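Local coordinates for hypothetical protein TM1553 (PDB 1VRM) that probably binds flavin and may transfer FMN from FAD to other proteins, its exact role being inferred, at residues A[141-146]-A[152-157]; A[69-74]-A[79-84]; A[105-110]-A[251-256]; A[90-95]-A[160-165]. All blocks are in the same frame, centred on the assembly; numbering follows the deposited sequence.

Contact 1: A[141-146]-A[152-157]; sequences KNVLFD and VMVKNG
N142, just before strand 143-146, holds K155 and N156, just past the partner strand, through backbone and side chain. Its carbonyl O accepts a nearly straight hydrogen bond from K155 N (3.0 Å), while OD1 receives N156 ND2 at 2.7 Å. The two side-chain amides stand perpendicular: N142 OD1 lies in the plane of the N156 amide, but N156 ND2 arrives 37° above the plane of the N142 amide. N142 ND2 bonds to G139 O, which helps fix the flip of the amide. A leucine here would probably leave N156 ND2 and G139 O without their mates and the N156 amide more free to turn. The extended K155 passes across, CE 3.5 Å from N142 OD1, and its ammonium shares a water with K141 O.

Further along, L144 N donates to M153 O at 2.8 Å and M153 N to L144 O at 2.9 Å. Their side chains run alongside, and the final bend of selenomethionine 153 (chi3 71°) brings CE to a tight 3.4 Å from L144 CD1; both lean on W78. The other face is apolar and more deeply buried: V143 CG1 meets V152 CG1 at 3.8 Å, and V152 CG2 sits obliquely by the F145 ring. Branched valines suit such extended backbone. Antiparallel pairing across a short connection marks a beta hairpin, here of strands 143-146 and 151-154.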
loop_
_atom_site.group_PDB
_atom_site.type_symbol
_atom_site.label_atom_id
_atom_site.label_comp_id
_atom_site.label_asym_id
_atom_site.label_seq_id
_atom_site.Cartn_x
_atom_site.Cartn_y
_atom_site.Cartn_z
ATOM N N LYS A 141 15.576 -9.512 -4.903
ATOM C CA LYS A 141 16.657 -9.742 -5.856
ATOM C C LYS A 141 16.425 -10.948 -6.775
ATOM O O LYS A 141 17.140 -11.135 -7.761
ATOM C CB LYS A 141 18.001 -9.847 -5.133
ATOM C CG LYS A 141 18.406 -8.551 -4.428
ATOM C CD LYS A 141 19.674 -8.768 -3.590
ATOM C CE LYS A 141 20.078 -7.497 -2.874
ATOM N NZ LYS A 141 21.387 -7.679 -2.174
ATOM N N ASN A 142 15.405 -11.755 -6.473
ATOM C CA ASN A 142 15.021 -12.904 -7.285
ATOM C C ASN A 142 14.122 -12.527 -8.451
ATOM O O ASN A 142 13.722 -13.382 -9.218
ATOM C CB ASN A 142 14.356 -13.956 -6.416
ATOM C CG ASN A 142 15.305 -14.558 -5.445
ATOM O OD1 ASN A 142 16.295 -15.220 -5.840
ATOM N ND2 ASN A 142 15.052 -14.338 -4.147
ATOM N N VAL A 143 13.733 -11.258 -8.546
ATOM C CA VAL A 143 12.985 -10.788 -9.723
ATOM C C VAL A 143 13.957 -10.176 -10.707
ATOM O O VAL A 143 14.622 -9.170 -10.374
ATOM C CB VAL A 143 11.968 -9.728 -9.342
ATOM C CG1 VAL A 143 11.070 -9.367 -10.563
ATOM C CG2 VAL A 143 11.122 -10.231 -8.153
ATOM N N LEU A 144 14.040 -10.773 -11.892
ATOM C CA LEU A 144 14.994 -10.346 -12.934
ATOM C C LEU A 144 14.239 -9.665 -14.053
ATOM O O LEU A 144 13.084 -10.021 -14.355
ATOM C CB LEU A 144 15.739 -11.544 -13.498
ATOM C CG LEU A 144 16.353 -12.484 -12.454
ATOM C CD1 LEU A 144 17.157 -13.584 -13.127
ATOM C CD2 LEU A 144 17.196 -11.717 -11.454
ATOM N N PHE A 145 14.914 -8.680 -14.666
ATOM C CA PHE A 145 14.320 -7.825 -15.683
ATOM C C PHE A 145 15.101 -7.883 -16.973
ATOM O O PHE A 145 16.325 -7.890 -16.947
ATOM C CB PHE A 145 14.317 -6.389 -15.176
ATOM C CG PHE A 145 13.465 -6.192 -13.968
ATOM C CD1 PHE A 145 12.121 -6.024 -14.114
ATOM C CD2 PHE A 145 13.999 -6.190 -12.695
ATOM C CE1 PHE A 145 11.291 -5.857 -12.998
ATOM C CE2 PHE A 145 13.190 -6.007 -11.561
ATOM C CZ PHE A 145 11.833 -5.872 -11.721
ATOM N N ASP A 146 14.363 -7.892 -18.080
ATOM C CA ASP A 146 14.888 -7.757 -19.432
ATOM C C ASP A 146 14.274 -6.477 -20.030
ATOM O O ASP A 146 13.203 -6.519 -20.642
ATOM C CB ASP A 146 14.509 -9.005 -20.209
ATOM C CG ASP A 146 14.895 -8.955 -21.680
ATOM O OD1 ASP A 146 15.486 -7.946 -22.125
ATOM O OD2 ASP A 146 14.596 -9.965 -22.362
ATOM N N VAL A 152 10.035 -10.288 -17.584
ATOM C CA VAL A 152 10.331 -10.487 -16.151
ATOM C C VAL A 152 10.523 -11.992 -15.933
ATOM O O VAL A 152 9.847 -12.815 -16.577
ATOM C CB VAL A 152 9.179 -9.954 -15.283
ATOM C CG1 VAL A 152 9.341 -10.306 -13.771
ATOM C CG2 VAL A 152 9.121 -8.459 -15.458
HETATM N N MSE A 153 11.432 -12.337 -15.037
HETATM C CA MSE A 153 11.562 -13.725 -14.606
HETATM C C MSE A 153 11.628 -13.729 -13.108
HETATM O O MSE A 153 12.290 -12.875 -12.516
HETATM C CB MSE A 153 12.799 -14.417 -15.194
HETATM C CG MSE A 153 12.949 -15.807 -14.562
HETATM SE SE MSE A 153 14.177 -16.878 -15.600
HETATM C CE MSE A 153 15.763 -15.929 -15.131
ATOM N N VAL A 154 10.978 -14.733 -12.512
ATOM C CA VAL A 154 11.093 -14.974 -11.062
ATOM C C VAL A 154 11.891 -16.251 -10.846
ATOM O O VAL A 154 11.516 -17.289 -11.377
ATOM C CB VAL A 154 9.765 -15.037 -10.313
ATOM C CG1 VAL A 154 9.179 -13.649 -10.190
ATOM C CG2 VAL A 154 8.746 -16.020 -10.935
ATOM N N LYS A 155 13.034 -16.128 -10.143
ATOM C CA LYS A 155 13.830 -17.283 -9.784
ATOM C C LYS A 155 13.645 -17.688 -8.320
ATOM O O LYS A 155 13.032 -16.975 -7.504
ATOM C CB LYS A 155 15.302 -17.074 -10.076
ATOM C CG LYS A 155 15.930 -15.988 -9.407
ATOM C CD LYS A 155 17.438 -15.954 -9.725
ATOM C CE LYS A 155 18.141 -14.987 -8.795
ATOM N NZ LYS A 155 19.625 -15.116 -8.885
ATOM N N ASN A 156 14.153 -18.888 -8.008
ATOM C CA ASN A 156 14.107 -19.433 -6.658
ATOM C C ASN A 156 12.695 -19.560 -6.120
ATOM O O ASN A 156 12.483 -19.628 -4.901
ATOM C CB ASN A 156 14.983 -18.616 -5.710
ATOM C CG ASN A 156 16.448 -18.791 -6.015
ATOM O OD1 ASN A 156 16.890 -19.914 -6.244
ATOM N ND2 ASN A 156 17.188 -17.706 -6.077
ATOM N N GLY A 157 11.728 -19.684 -7.010
ATOM C CA GLY A 157 10.361 -19.945 -6.636
ATOM C C GLY A 157 9.679 -18.762 -6.000
ATOM O O GLY A 157 8.594 -18.912 -5.416
HETATM O O HOH W 1 19.715 -12.777 -7.205
#

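Contact 2: A[69-74]-A[79-84]; sequences KKINDH and VEVDEE
I71, on the last turn of helix 67-72, faces V79 of the short strand 79-80 with their CA atoms 6.5 Å apart, and no direct hydrogen bond joins the two backbones. V79 is the hub of the side-chain contact, and its two methyls divide the work. CG1, anti to the backbone N (chi1 180°), lies 3.8 Å from K70 CE and 4.2 Å from I71 CG1; CG2, on the other branch, rests 3.9 Å from H74 CB. A compact beta-branched residue suits this place, because it fits an extended backbone and turns one methyl to K70 and I71 and the other to H74. I71 continues the apolar line with CD1, which reaches V81 CG1 at 4.0 Å, the two side chains crossing at about a right angle.

K70 plays a double part. Its stretched chain lays methylene carbon against V79 and carries NZ outward to a water at 2.6 Å, which in turn donates to E80 O at 2.7 Å. Behind it, H74 ND1 donates to K70 O (2.6 Å), with that oxygen close to the imidazole plane; the bond satisfies a carbonyl near the helix C-terminus and orients the ring. V79 is itself bonded through its backbone to V152. The chemistry therefore grades from apolar contact inside to a water-mediated link at the rim: burial of hydrocarbon joins helix end to strand, and the lysine ammonium remains hydrated while its methylenes still contribute to the packing.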
loop_
_atom_site.group_PDB
_atom_site.type_symbol
_atom_site.label_atom_id
_atom_site.label_comp_id
_atom_site.label_asym_id
_atom_site.label_seq_id
_atom_site.Cartn_x
_atom_site.Cartn_y
_atom_site.Cartn_z
ATOM N N LYS A 69 -0.403 -12.985 -11.354
ATOM C CA LYS A 69 -0.638 -14.422 -11.270
ATOM C C LYS A 69 0.053 -15.085 -12.453
ATOM O O LYS A 69 0.696 -16.149 -12.276
ATOM C CB LYS A 69 -2.104 -14.761 -11.239
ATOM C CG LYS A 69 -2.391 -16.234 -11.064
ATOM C CD LYS A 69 -3.815 -16.444 -10.654
ATOM C CE LYS A 69 -4.245 -17.863 -10.928
ATOM N NZ LYS A 69 -3.400 -18.797 -10.194
ATOM N N LYS A 70 -0.027 -14.489 -13.636
ATOM C CA LYS A 70 0.665 -15.068 -14.815
ATOM C C LYS A 70 2.154 -15.221 -14.560
ATOM O O LYS A 70 2.710 -16.290 -14.768
ATOM C CB LYS A 70 0.460 -14.219 -16.069
ATOM C CG LYS A 70 1.153 -14.736 -17.324
ATOM C CD LYS A 70 0.902 -13.736 -18.438
ATOM C CE LYS A 70 1.756 -13.956 -19.625
ATOM N NZ LYS A 70 1.183 -13.121 -20.739
ATOM N N ILE A 71 2.807 -14.190 -14.037
ATOM C CA ILE A 71 4.219 -14.296 -13.740
ATOM C C ILE A 71 4.452 -15.364 -12.650
ATOM O O ILE A 71 5.291 -16.293 -12.805
ATOM C CB ILE A 71 4.815 -12.954 -13.243
ATOM C CG1 ILE A 71 4.808 -11.902 -14.369
ATOM C CG2 ILE A 71 6.247 -13.187 -12.697
ATOM C CD1 ILE A 71 4.888 -10.469 -13.881
ATOM N N ASN A 72 3.670 -15.309 -11.576
ATOM C CA ASN A 72 3.812 -16.263 -10.439
ATOM C C ASN A 72 3.633 -17.715 -10.827
ATOM O O ASN A 72 4.215 -18.624 -10.197
ATOM C CB ASN A 72 2.903 -15.898 -9.297
ATOM C CG ASN A 72 3.336 -14.605 -8.595
ATOM O OD1 ASN A 72 4.493 -14.161 -8.735
ATOM N ND2 ASN A 72 2.431 -14.050 -7.786
ATOM N N ASP A 73 2.751 -17.919 -11.804
ATOM C CA ASP A 73 2.422 -19.254 -12.276
ATOM C C ASP A 73 3.369 -19.726 -13.402
ATOM O O ASP A 73 3.189 -20.829 -13.921
ATOM C CB ASP A 73 0.974 -19.291 -12.755
ATOM C CG ASP A 73 -0.047 -19.279 -11.601
ATOM O OD1 ASP A 73 0.366 -19.474 -10.425
ATOM O OD2 ASP A 73 -1.236 -19.126 -11.931
ATOM N N HIS A 74 4.345 -18.877 -13.761
ATOM C CA HIS A 74 5.314 -19.210 -14.772
ATOM C C HIS A 74 6.743 -18.989 -14.229
ATOM O O HIS A 74 7.468 -18.123 -14.746
ATOM C CB HIS A 74 5.070 -18.397 -16.033
ATOM C CG HIS A 74 3.842 -18.816 -16.759
ATOM N ND1 HIS A 74 2.598 -18.317 -16.457
ATOM C CD2 HIS A 74 3.653 -19.748 -17.727
ATOM C CE1 HIS A 74 1.686 -18.905 -17.221
ATOM N NE2 HIS A 74 2.303 -19.791 -17.993
ATOM N N VAL A 79 9.005 -13.986 -18.970
ATOM C CA VAL A 79 7.612 -13.692 -19.258
ATOM C C VAL A 79 7.440 -12.278 -19.830
ATOM O O VAL A 79 7.809 -11.311 -19.195
ATOM C CB VAL A 79 6.714 -13.816 -17.947
ATOM C CG1 VAL A 79 5.257 -13.510 -18.233
ATOM C CG2 VAL A 79 6.804 -15.204 -17.340
ATOM N N GLU A 80 6.888 -12.193 -21.039
ATOM C CA GLU A 80 6.617 -10.900 -21.663
ATOM C C GLU A 80 5.464 -10.243 -20.944
ATOM O O GLU A 80 4.430 -10.861 -20.657
ATOM C CB GLU A 80 6.276 -11.059 -23.130
ATOM C CG GLU A 80 7.488 -11.487 -23.923
ATOM C CD GLU A 80 7.153 -11.982 -25.342
ATOM O OE1 GLU A 80 6.094 -11.586 -25.893
ATOM O OE2 GLU A 80 7.969 -12.759 -25.887
ATOM N N VAL A 81 5.683 -8.986 -20.599
ATOM C CA VAL A 81 4.635 -8.181 -19.982
ATOM C C VAL A 81 4.503 -6.815 -20.655
ATOM O O VAL A 81 5.386 -6.361 -21.405
ATOM C CB VAL A 81 4.894 -7.990 -18.470
ATOM C CG1 VAL A 81 4.997 -9.374 -17.766
ATOM C CG2 VAL A 81 6.137 -7.172 -18.218
ATOM N N ASP A 82 3.384 -6.167 -20.364
ATOM C CA ASP A 82 3.077 -4.844 -20.855
ATOM C C ASP A 82 3.841 -3.777 -20.039
ATOM O O ASP A 82 4.343 -4.039 -18.939
ATOM C CB ASP A 82 1.563 -4.623 -20.745
ATOM C CG ASP A 82 1.096 -4.719 -19.305
ATOM O OD1 ASP A 82 0.959 -5.860 -18.760
ATOM O OD2 ASP A 82 0.961 -3.639 -18.696
ATOM N N GLU A 83 3.884 -2.545 -20.559
ATOM C CA GLU A 83 4.639 -1.448 -19.964
ATOM C C GLU A 83 4.149 -1.084 -18.592
ATOM O O GLU A 83 4.938 -0.785 -17.723
ATOM C CB GLU A 83 4.578 -0.226 -20.903
ATOM C CG GLU A 83 5.470 0.923 -20.477
ATOM N N GLU A 84 2.842 -1.088 -18.392
ATOM C CA GLU A 84 2.298 -0.752 -17.065
ATOM C C GLU A 84 2.813 -1.722 -15.998
ATOM O O GLU A 84 3.280 -1.344 -14.906
ATOM C CB GLU A 84 0.767 -0.747 -17.084
ATOM C CG GLU A 84 0.186 -0.311 -15.726
ATOM C CD GLU A 84 -1.330 -0.404 -15.604
ATOM O OE1 GLU A 84 -1.927 -1.327 -16.228
ATOM O OE2 GLU A 84 -1.887 0.442 -14.851
HETATM O O HOH W 2 1.905 -10.820 -19.658
#

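Contact 3: A[105-110]-A[251-256]; sequences PTVGRL and LDPSTG
L110 makes the tight part of this contact, pressing on L251 and G256 from the first turn of helix 108-114. Its CB lies 3.6 Å from L251 CD1, and both of its methyls, CD1 and CD2, come to 3.8 Å from G256 CA, the branched end straddling the glycine as chi1 (-76°) and chi2 (161°) direct it. Glycine fits for two reasons: its phi is positive (80°), and a CB there would press on L110 CD2. V107, just before the helix, adds a smaller apolar touch, CG1 to P253 CG at 3.8 Å, the methyl turned beside its own backbone N.

The looser side is that of S254, which is exposed, and T255, partly so; both point away from the helix. D252 is the buried anchor of their turn. Its OD1 accepts S254 N at 2.9 Å and S254 OG at 2.8 Å, both from the same face of the carboxylate plane, while D252 O takes G256 N (2.8 Å) and T255 N. D252 OD2 forms a salt bridge with K288. An unidentified ligand, probably from the crystallisation liquor though it may mark a pocket, hydrogen-bonds to L251 O and lies about 3 Å from the P253 side chain. The Asx turn, in an Asp-Pro-Ser-Thr-Gly sequence, is consistent with a loop bordering the flavin pocket, as in ApbE proteins.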
loop_
_atom_site.group_PDB
_atom_site.type_symbol
_atom_site.label_atom_id
_atom_site.label_comp_id
_atom_site.label_asym_id
_atom_site.label_seq_id
_atom_site.Cartn_x
_atom_site.Cartn_y
_atom_site.Cartn_z
ATOM N N PRO A 105 8.174 -6.837 -2.420
ATOM C CA PRO A 105 7.027 -7.370 -3.132
ATOM C C PRO A 105 7.145 -8.876 -3.375
ATOM O O PRO A 105 6.269 -9.442 -3.984
ATOM C CB PRO A 105 7.042 -6.585 -4.435
ATOM C CG PRO A 105 8.436 -6.352 -4.704
ATOM C CD PRO A 105 9.060 -6.108 -3.344
ATOM N N THR A 106 8.192 -9.534 -2.909
ATOM C CA THR A 106 8.274 -10.981 -3.037
ATOM C C THR A 106 7.917 -11.759 -1.760
ATOM O O THR A 106 8.357 -12.872 -1.549
ATOM C CB THR A 106 9.652 -11.416 -3.536
ATOM O OG1 THR A 106 10.622 -11.074 -2.541
ATOM C CG2 THR A 106 10.000 -10.735 -4.880
ATOM N N VAL A 107 7.088 -11.152 -0.926
ATOM C CA VAL A 107 6.469 -11.877 0.196
ATOM C C VAL A 107 5.365 -12.854 -0.252
ATOM O O VAL A 107 4.717 -13.456 0.598
ATOM C CB VAL A 107 5.884 -10.888 1.263
ATOM C CG1 VAL A 107 7.012 -10.161 2.008
ATOM C CG2 VAL A 107 4.974 -9.916 0.633
ATOM N N GLY A 108 5.156 -13.071 -1.560
ATOM C CA GLY A 108 4.081 -13.898 -2.015
ATOM C C GLY A 108 4.106 -15.316 -1.465
ATOM O O GLY A 108 3.088 -15.838 -1.043
ATOM N N ARG A 109 5.273 -15.999 -1.503
ATOM C CA ARG A 109 5.327 -17.359 -0.997
ATOM C C ARG A 109 4.961 -17.428 0.497
ATOM O O ARG A 109 4.328 -18.382 0.943
ATOM C CB ARG A 109 6.685 -18.029 -1.230
ATOM C CG ARG A 109 7.005 -18.337 -2.679
ATOM C CD ARG A 109 6.213 -19.427 -3.286
ATOM N NE ARG A 109 6.470 -20.688 -2.611
ATOM C CZ ARG A 109 7.471 -21.546 -2.899
ATOM N NH1 ARG A 109 8.332 -21.280 -3.855
ATOM N NH2 ARG A 109 7.558 -22.708 -2.240
ATOM N N LEU A 110 5.413 -16.442 1.269
ATOM C CA LEU A 110 5.084 -16.412 2.687
ATOM C C LEU A 110 3.586 -16.121 2.916
ATOM O O LEU A 110 2.953 -16.781 3.746
ATOM C CB LEU A 110 5.944 -15.373 3.421
ATOM C CG LEU A 110 7.383 -15.772 3.675
ATOM C CD1 LEU A 110 8.176 -14.531 3.956
ATOM C CD2 LEU A 110 7.468 -16.774 4.846
ATOM N N LEU A 251 4.087 -8.888 7.033
ATOM C CA LEU A 251 5.209 -9.755 7.393
ATOM C C LEU A 251 6.528 -9.018 7.290
ATOM O O LEU A 251 6.730 -8.180 6.396
ATOM C CB LEU A 251 5.217 -10.988 6.471
ATOM C CG LEU A 251 3.925 -11.810 6.415
ATOM C CD1 LEU A 251 4.037 -13.063 5.486
ATOM C CD2 LEU A 251 3.476 -12.279 7.760
ATOM N N ASP A 252 7.412 -9.299 8.214
ATOM C CA ASP A 252 8.824 -8.905 8.100
ATOM C C ASP A 252 9.481 -9.861 7.076
ATOM O O ASP A 252 9.628 -11.042 7.320
ATOM C CB ASP A 252 9.489 -8.988 9.467
ATOM C CG ASP A 252 10.931 -8.503 9.439
ATOM O OD1 ASP A 252 11.555 -8.498 8.341
ATOM O OD2 ASP A 252 11.433 -8.165 10.541
ATOM N N PRO A 253 9.871 -9.326 5.903
ATOM C CA PRO A 253 10.434 -10.249 4.922
ATOM C C PRO A 253 11.711 -10.959 5.315
ATOM O O PRO A 253 12.031 -11.990 4.692
ATOM C CB PRO A 253 10.704 -9.345 3.700
ATOM C CG PRO A 253 9.728 -8.237 3.860
ATOM C CD PRO A 253 9.763 -7.973 5.328
ATOM N N SER A 254 12.391 -10.476 6.352
ATOM C CA SER A 254 13.648 -11.106 6.795
ATOM C C SER A 254 13.370 -12.239 7.774
ATOM O O SER A 254 14.241 -13.076 7.976
ATOM C CB SER A 254 14.583 -10.060 7.425
ATOM O OG SER A 254 14.060 -9.589 8.666
ATOM N N THR A 255 12.183 -12.274 8.398
ATOM C CA THR A 255 11.871 -13.316 9.381
ATOM C C THR A 255 10.752 -14.260 8.951
ATOM O O THR A 255 10.680 -15.400 9.421
ATOM C CB THR A 255 11.439 -12.727 10.722
ATOM O OG1 THR A 255 10.115 -12.201 10.656
ATOM C CG2 THR A 255 12.433 -11.666 11.148
ATOM N N GLY A 256 9.873 -13.754 8.094
ATOM C CA GLY A 256 8.694 -14.525 7.681
ATOM C C GLY A 256 7.524 -14.546 8.653
ATOM O O GLY A 256 6.560 -15.249 8.408
#

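Contact 4: A[90-95]-A[160-165]; sequences KAACAF and IDLGGI
The Asp-Leu-Gly-Gly-Ile run of 161-165, in a protein of the ApbE family, leads into helix 166-181 and here sets L162 and I165 against A92 and F95 of helix 83-98. A92 and F95, three residues apart, present neighbouring points on one side of their helix. I165 supplies most of the other surface: its CG1 branch leaves anti to the backbone N (chi1 -165°) and carries CD1 to 3.8 Å from F95 CD2, where the methyl meets the ring obliquely. The same CD1 lies 4.1 Å from A92 CA, and I165 CG2, on the other branch, stands 4.3 Å from A92 CB. L162 comes in beside it, CD2 reaching the A92 methyl CB at 4.0 Å. Alanine suits this spot because its short side chain lets two long aliphatic residues approach the helix backbone; F95, broader, also packs on A277 and L278 of helix 272-296.

The backbone of 160-165 is folded by its own bonds. I165 N donates to L162 O at 3.0 Å, and D161 OD2 accepts G163 N at 2.9 Å in an Asx turn, the donor lying 55° above the carboxylate plane. A side chain on G163 would collide with that same oxygen, so glycine fits the turn. D161 OD2 also hydrogen-bonds to an unidentified ligand. No hydrogen bond crosses from helix to loop: the contact itself is hydrophobic, and it seats a loop whose polar side, through D161, faces a possible ligand site.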
loop_
_atom_site.group_PDB
_atom_site.type_symbol
_atom_site.label_atom_id
_atom_site.label_comp_id
_atom_site.label_asym_id
_atom_site.label_seq_id
_atom_site.Cartn_x
_atom_site.Cartn_y
_atom_site.Cartn_z
ATOM N N LYS A 90 9.003 -2.889 -11.507
ATOM C CA LYS A 90 10.302 -2.178 -11.335
ATOM C C LYS A 90 10.258 -1.218 -10.157
ATOM O O LYS A 90 11.174 -1.180 -9.332
ATOM C CB LYS A 90 10.671 -1.386 -12.595
ATOM C CG LYS A 90 12.153 -1.420 -12.931
ATOM C CD LYS A 90 12.524 -2.657 -13.705
ATOM C CE LYS A 90 13.739 -2.460 -14.590
ATOM N NZ LYS A 90 13.488 -1.697 -15.850
ATOM N N ALA A 91 9.173 -0.459 -10.062
ATOM C CA ALA A 91 9.025 0.496 -8.960
ATOM C C ALA A 91 8.975 -0.206 -7.598
ATOM O O ALA A 91 9.591 0.221 -6.643
ATOM C CB ALA A 91 7.839 1.364 -9.160
ATOM N N ALA A 92 8.248 -1.316 -7.524
ATOM C CA ALA A 92 8.135 -2.048 -6.284
ATOM C C ALA A 92 9.506 -2.587 -5.886
ATOM O O ALA A 92 9.917 -2.515 -4.735
ATOM C CB ALA A 92 7.109 -3.188 -6.436
ATOM N N CYS A 93 10.225 -3.120 -6.857
ATOM C CA CYS A 93 11.593 -3.576 -6.561
ATOM C C CYS A 93 12.512 -2.394 -6.180
ATOM O O CYS A 93 13.348 -2.552 -5.317
ATOM C CB CYS A 93 12.169 -4.406 -7.705
ATOM S SG CYS A 93 11.280 -5.987 -7.874
ATOM N N ALA A 94 12.306 -1.214 -6.756
ATOM C CA ALA A 94 13.102 -0.043 -6.378
ATOM C C ALA A 94 12.812 0.402 -4.944
ATOM O O ALA A 94 13.744 0.788 -4.218
ATOM C CB ALA A 94 12.862 1.053 -7.338
ATOM N N PHE A 95 11.570 0.268 -4.496
ATOM C CA PHE A 95 11.286 0.511 -3.065
ATOM C C PHE A 95 11.907 -0.529 -2.147
ATOM O O PHE A 95 12.279 -0.223 -1.028
ATOM C CB PHE A 95 9.789 0.640 -2.787
ATOM C CG PHE A 95 9.199 1.985 -3.152
ATOM C CD1 PHE A 95 9.446 3.096 -2.367
ATOM C CD2 PHE A 95 8.388 2.122 -4.266
ATOM C CE1 PHE A 95 8.869 4.351 -2.712
ATOM C CE2 PHE A 95 7.829 3.336 -4.598
ATOM C CZ PHE A 95 8.100 4.457 -3.835
ATOM N N ILE A 160 5.451 -12.738 -6.517
ATOM C CA ILE A 160 5.260 -11.282 -6.340
ATOM C C ILE A 160 3.872 -11.062 -5.758
ATOM O O ILE A 160 2.888 -11.661 -6.210
ATOM C CB ILE A 160 5.362 -10.588 -7.709
ATOM C CG1 ILE A 160 6.805 -10.724 -8.261
ATOM C CG2 ILE A 160 4.862 -9.185 -7.634
ATOM C CD1 ILE A 160 6.975 -10.367 -9.715
ATOM N N ASP A 161 3.771 -10.192 -4.772
ATOM C CA ASP A 161 2.480 -9.718 -4.271
ATOM C C ASP A 161 2.613 -8.193 -4.152
ATOM O O ASP A 161 3.542 -7.707 -3.501
ATOM C CB ASP A 161 2.082 -10.281 -2.903
ATOM C CG ASP A 161 0.689 -9.734 -2.473
ATOM O OD1 ASP A 161 -0.361 -10.306 -2.868
ATOM O OD2 ASP A 161 0.643 -8.683 -1.803
ATOM N N LEU A 162 1.696 -7.474 -4.806
ATOM C CA LEU A 162 1.758 -5.997 -4.894
ATOM C C LEU A 162 0.790 -5.313 -3.917
ATOM O O LEU A 162 0.557 -4.101 -4.027
ATOM C CB LEU A 162 1.492 -5.525 -6.340
ATOM C CG LEU A 162 2.538 -5.960 -7.372
ATOM C CD1 LEU A 162 2.336 -5.431 -8.761
ATOM C CD2 LEU A 162 3.958 -5.555 -6.917
ATOM N N GLY A 163 0.279 -6.041 -2.926
ATOM C CA GLY A 163 -0.716 -5.485 -2.046
ATOM C C GLY A 163 -0.166 -4.317 -1.217
ATOM O O GLY A 163 -0.949 -3.495 -0.709
ATOM N N GLY A 164 1.162 -4.226 -1.061
ATOM C CA GLY A 164 1.765 -3.170 -0.251
ATOM C C GLY A 164 1.959 -1.859 -1.002
ATOM O O GLY A 164 2.351 -0.867 -0.398
ATOM N N ILE A 165 1.683 -1.851 -2.315
ATOM C CA ILE A 165 1.887 -0.677 -3.152
ATOM C C ILE A 165 0.710 -0.382 -4.097
ATOM O O ILE A 165 0.593 0.727 -4.636
ATOM C CB ILE A 165 3.276 -0.800 -3.923
ATOM C CG1 ILE A 165 3.726 0.520 -4.513
ATOM C CG2 ILE A 165 3.239 -1.955 -4.949
ATOM C CD1 ILE A 165 5.120 0.478 -5.109
#

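In the fold
Contacts 3 and 4 are buried and their pairs wholly apolar, whereas contacts 1 and 2 are partly buried. Contact 1 rests on strand-to-strand backbone bonds and adds an amide-to-amide bond at its end; contact 2 has no direct hydrogen bond across it and adds a water bridge. The two share a three-stranded antiparallel sheet, joined where V152 O probably bonds V79 N. Helix 83-98, which starts in contact 2, supplies 90-95 in contact 4 and covers the hairpin of contact 1, K90 and C93 packing on F145. Contacts 3 and 4 meet at P105, whose O probably bonds D161 N; both carry an Asx-turn loop touching unidentified ligand.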